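Local coordinates for protein ketosynthase (Streptomyces sp. MSC090213JE08, PDB 6KXD) that probably takes part in 3-oxoacyl-[acyl-carrier-protein] synthesis, as part of the ketosynthase/chain length factor of the highly reducing type II polyketide synthase for ishigamide, at residues 38-48 against 318-326. Numbering follows the deposited sequence.
Sequences FAAGVRAGAKT and RVPSMELLG. With ACT (acetate ion), chain E.
A Schellman motif closes helix 35-44 at G45, and the loop 318-326 packs against that helix end and the extended residues that follow it. P320 presses its ring on the last turn, with CG 2.9 Å from V42 O, a tight contact. P320 CG also lies 3.6 Å from G45 CA, where a CB would probably be tight, and the positive phi (50°) by itself favours glycine. V42 CG1 flanks the proline at CD and reaches V319 CG1 at 4.4 Å. L324 covers the next two peptides, with CD1 3.6 Å from G45 O and CB 3.5 Å from A46 O. Further along, T48 OG1 donates to L324 O at 2.8 Å, in the carbonyl plane and on a lone pair, with a C=O...O angle of 142°. With chi1 at 70° the hydroxyl lies between the T48 backbone N and carbonyl carbon, while CG2, anti to that carbonyl carbon, meets L325 CD2 at 3.9 Å. The same L324 O takes a second bond from a water that accepts from T48 N, so L324 O is held to T48 both directly, through the hydroxyl, and by way of water from the backbone N. A valine in place of T48 lacks the hydroxyl, and L324 O would probably be left with the water as its remaining hydrogen-bonded link to 38-48. L325 CD1 comes to F38 CE1 at 4.0 Å, the two side chains crossing at about a right angle. F335 of helix 332-344 meets the F38 ring and touches L325, while A27 and S29 of strand 20-29 also pack on F38; V319 rests on A289 and V291 of strand 287-291.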
loop_
_atom_site.group_PDB
_atom_site.type_symbol
_atom_site.label_atom_id
_atom_site.label_comp_id
_atom_site.label_asym_id
_atom_site.label_seq_id
_atom_site.Cartn_x
_atom_site.Cartn_y
_atom_site.Cartn_z
ATOM N N PHE B 38 15.201 22.712 -1.071
ATOM C CA PHE B 38 15.559 21.505 -1.839
ATOM C C PHE B 38 16.225 21.933 -3.154
ATOM O O PHE B 38 17.300 21.423 -3.580
ATOM C CB PHE B 38 14.312 20.676 -2.131
ATOM C CG PHE B 38 14.623 19.362 -2.780
ATOM C CD1 PHE B 38 15.021 18.274 -2.012
ATOM C CD2 PHE B 38 14.585 19.225 -4.162
ATOM C CE1 PHE B 38 15.350 17.068 -2.628
ATOM C CE2 PHE B 38 14.900 18.022 -4.770
ATOM C CZ PHE B 38 15.285 16.952 -4.005
ATOM N N ALA B 39 15.563 22.879 -3.816
ATOM C CA ALA B 39 16.008 23.389 -5.114
ATOM C C ALA B 39 17.408 24.012 -4.963
ATOM O O ALA B 39 18.341 23.734 -5.743
ATOM C CB ALA B 39 14.989 24.384 -5.635
ATOM N N ALA B 40 17.576 24.823 -3.926
ATOM C CA ALA B 40 18.882 25.419 -3.622
ATOM C C ALA B 40 19.937 24.322 -3.441
ATOM O O ALA B 40 21.023 24.385 -4.035
ATOM C CB ALA B 40 18.780 26.322 -2.423
ATOM N N GLY B 41 19.608 23.279 -2.676
ATOM C CA GLY B 41 20.575 22.215 -2.353
ATOM C C GLY B 41 20.961 21.406 -3.584
ATOM O O GLY B 41 22.135 21.023 -3.774
ATOM N N VAL B 42 19.958 21.129 -4.421
ATOM C CA VAL B 42 20.163 20.327 -5.604
ATOM C C VAL B 42 21.036 21.096 -6.605
ATOM O O VAL B 42 21.945 20.543 -7.248
ATOM C CB VAL B 42 18.828 19.912 -6.247
ATOM C CG1 VAL B 42 19.031 19.489 -7.697
ATOM C CG2 VAL B 42 18.176 18.806 -5.432
ATOM N N ARG B 43 20.725 22.370 -6.781
ATOM C CA ARG B 43 21.405 23.164 -7.779
ATOM C C ARG B 43 22.842 23.384 -7.330
ATOM O O ARG B 43 23.730 23.460 -8.156
ATOM C CB ARG B 43 20.664 24.482 -7.952
ATOM C CG ARG B 43 19.452 24.374 -8.865
ATOM C CD ARG B 43 18.584 25.549 -8.530
ATOM N NE ARG B 43 17.312 25.481 -9.194
ATOM C CZ ARG B 43 16.311 26.254 -8.881
ATOM N NH1 ARG B 43 16.535 27.318 -8.128
ATOM N NH2 ARG B 43 15.104 25.951 -9.328
ATOM N N ALA B 44 23.032 23.492 -6.014
ATOM C CA ALA B 44 24.350 23.732 -5.438
ATOM C C ALA B 44 25.160 22.439 -5.360
ATOM O O ALA B 44 26.364 22.517 -5.067
ATOM C CB ALA B 44 24.194 24.334 -4.066
ATOM N N GLY B 45 24.501 21.279 -5.525
ATOM C CA GLY B 45 25.057 19.984 -5.192
ATOM C C GLY B 45 25.622 19.996 -3.792
ATOM O O GLY B 45 26.745 19.521 -3.557
ATOM N N ALA B 46 24.847 20.543 -2.850
ATOM C CA ALA B 46 25.292 20.727 -1.486
ATOM C C ALA B 46 25.302 19.382 -0.753
ATOM O O ALA B 46 24.515 18.492 -1.069
ATOM C CB ALA B 46 24.406 21.728 -0.782
ATOM N N LYS B 47 26.185 19.259 0.254
ATOM C CA LYS B 47 26.235 18.117 1.166
ATOM C C LYS B 47 25.225 18.354 2.291
ATOM O O LYS B 47 24.861 19.474 2.519
ATOM C CB LYS B 47 27.635 17.941 1.759
ATOM C CG LYS B 47 28.725 17.799 0.714
ATOM C CD LYS B 47 29.901 16.960 1.164
ATOM C CE LYS B 47 31.151 17.231 0.351
ATOM N NZ LYS B 47 31.629 16.003 -0.321
ATOM N N THR B 48 24.797 17.285 2.975
ATOM C CA THR B 48 23.719 17.371 3.971
ATOM C C THR B 48 24.029 16.566 5.237
ATOM O O THR B 48 23.336 16.711 6.241
ATOM C CB THR B 48 22.373 16.953 3.357
ATOM O OG1 THR B 48 22.358 15.549 3.097
ATOM C CG2 THR B 48 22.074 17.707 2.085
ATOM N N ARG B 318 24.074 16.314 -15.307
ATOM C CA ARG B 318 23.160 17.418 -15.335
ATOM C C ARG B 318 22.621 17.703 -13.926
ATOM O O ARG B 318 22.322 18.818 -13.596
ATOM C CB ARG B 318 22.011 17.092 -16.293
ATOM C CG ARG B 318 21.274 18.325 -16.784
ATOM C CD ARG B 318 21.991 18.951 -17.953
ATOM N NE ARG B 318 21.844 18.093 -19.102
ATOM C CZ ARG B 318 22.551 18.193 -20.216
ATOM N NH1 ARG B 318 23.348 19.231 -20.406
ATOM N NH2 ARG B 318 22.452 17.251 -21.139
ATOM N N VAL B 319 22.466 16.663 -13.117
ATOM C CA VAL B 319 21.889 16.784 -11.804
ATOM C C VAL B 319 22.894 16.186 -10.844
ATOM O O VAL B 319 23.378 15.100 -11.117
ATOM C CB VAL B 319 20.560 16.014 -11.720
ATOM C CG1 VAL B 319 19.947 16.065 -10.331
ATOM C CG2 VAL B 319 19.586 16.499 -12.769
ATOM N N PRO B 320 23.179 16.812 -9.681
ATOM C CA PRO B 320 24.068 16.194 -8.691
ATOM C C PRO B 320 23.586 14.828 -8.193
ATOM O O PRO B 320 22.383 14.547 -8.213
ATOM C CB PRO B 320 24.099 17.243 -7.576
ATOM C CG PRO B 320 23.816 18.550 -8.301
ATOM C CD PRO B 320 22.752 18.173 -9.312
ATOM N N SER B 321 24.528 13.991 -7.760
ATOM C CA SER B 321 24.221 12.649 -7.261
ATOM C C SER B 321 23.212 12.778 -6.118
ATOM O O SER B 321 23.330 13.671 -5.323
ATOM C CB SER B 321 25.415 11.883 -6.781
ATOM O OG SER B 321 24.998 10.592 -6.330
ATOM N N MET B 322 22.247 11.862 -6.090
ATOM C CA MET B 322 21.324 11.688 -4.966
ATOM C C MET B 322 22.088 11.224 -3.726
ATOM O O MET B 322 21.591 11.393 -2.633
ATOM C CB MET B 322 20.240 10.654 -5.276
ATOM C CG MET B 322 19.255 11.117 -6.316
ATOM S SD MET B 322 18.371 12.601 -5.775
ATOM C CE MET B 322 19.213 13.877 -6.700
ATOM N N GLU B 323 23.311 10.697 -3.885
ATOM C CA GLU B 323 24.179 10.334 -2.721
ATOM C C GLU B 323 24.367 11.501 -1.746
ATOM O O GLU B 323 24.579 11.280 -0.602
ATOM C CB GLU B 323 25.579 9.902 -3.170
ATOM C CG GLU B 323 25.673 8.432 -3.477
ATOM C CD GLU B 323 26.975 8.040 -4.151
ATOM O OE1 GLU B 323 27.079 6.869 -4.570
ATOM O OE2 GLU B 323 27.869 8.911 -4.267
ATOM N N LEU B 324 24.244 12.748 -2.193
ATOM C CA LEU B 324 24.446 13.884 -1.320
ATOM C C LEU B 324 23.385 13.927 -0.201
ATOM O O LEU B 324 23.606 14.586 0.808
ATOM C CB LEU B 324 24.365 15.154 -2.168
ATOM C CG LEU B 324 25.515 15.365 -3.156
ATOM C CD1 LEU B 324 25.131 16.395 -4.212
ATOM C CD2 LEU B 324 26.775 15.813 -2.429
ATOM N N LEU B 325 22.241 13.264 -0.415
ATOM C CA LEU B 325 21.118 13.205 0.572
ATOM C C LEU B 325 21.160 11.958 1.456
ATOM O O LEU B 325 20.267 11.772 2.308
ATOM C CB LEU B 325 19.797 13.221 -0.183
ATOM C CG LEU B 325 19.537 14.450 -1.041
ATOM C CD1 LEU B 325 18.141 14.359 -1.647
ATOM C CD2 LEU B 325 19.711 15.717 -0.235
ATOM N N GLY B 326 22.151 11.096 1.286
ATOM C CA GLY B 326 22.103 9.797 1.852
ATOM C C GLY B 326 21.080 8.936 1.146
ATOM O O GLY B 326 20.471 9.348 0.141
HETATM C C ACT E . 24.443 19.196 -24.147
HETATM O O ACT E . 25.595 19.607 -24.389
HETATM O OXT ACT E . 24.299 18.124 -23.525
HETATM C CH3 ACT E . 23.240 19.935 -24.646
HETATM O O HOH W 1 25.839 14.595 2.330
#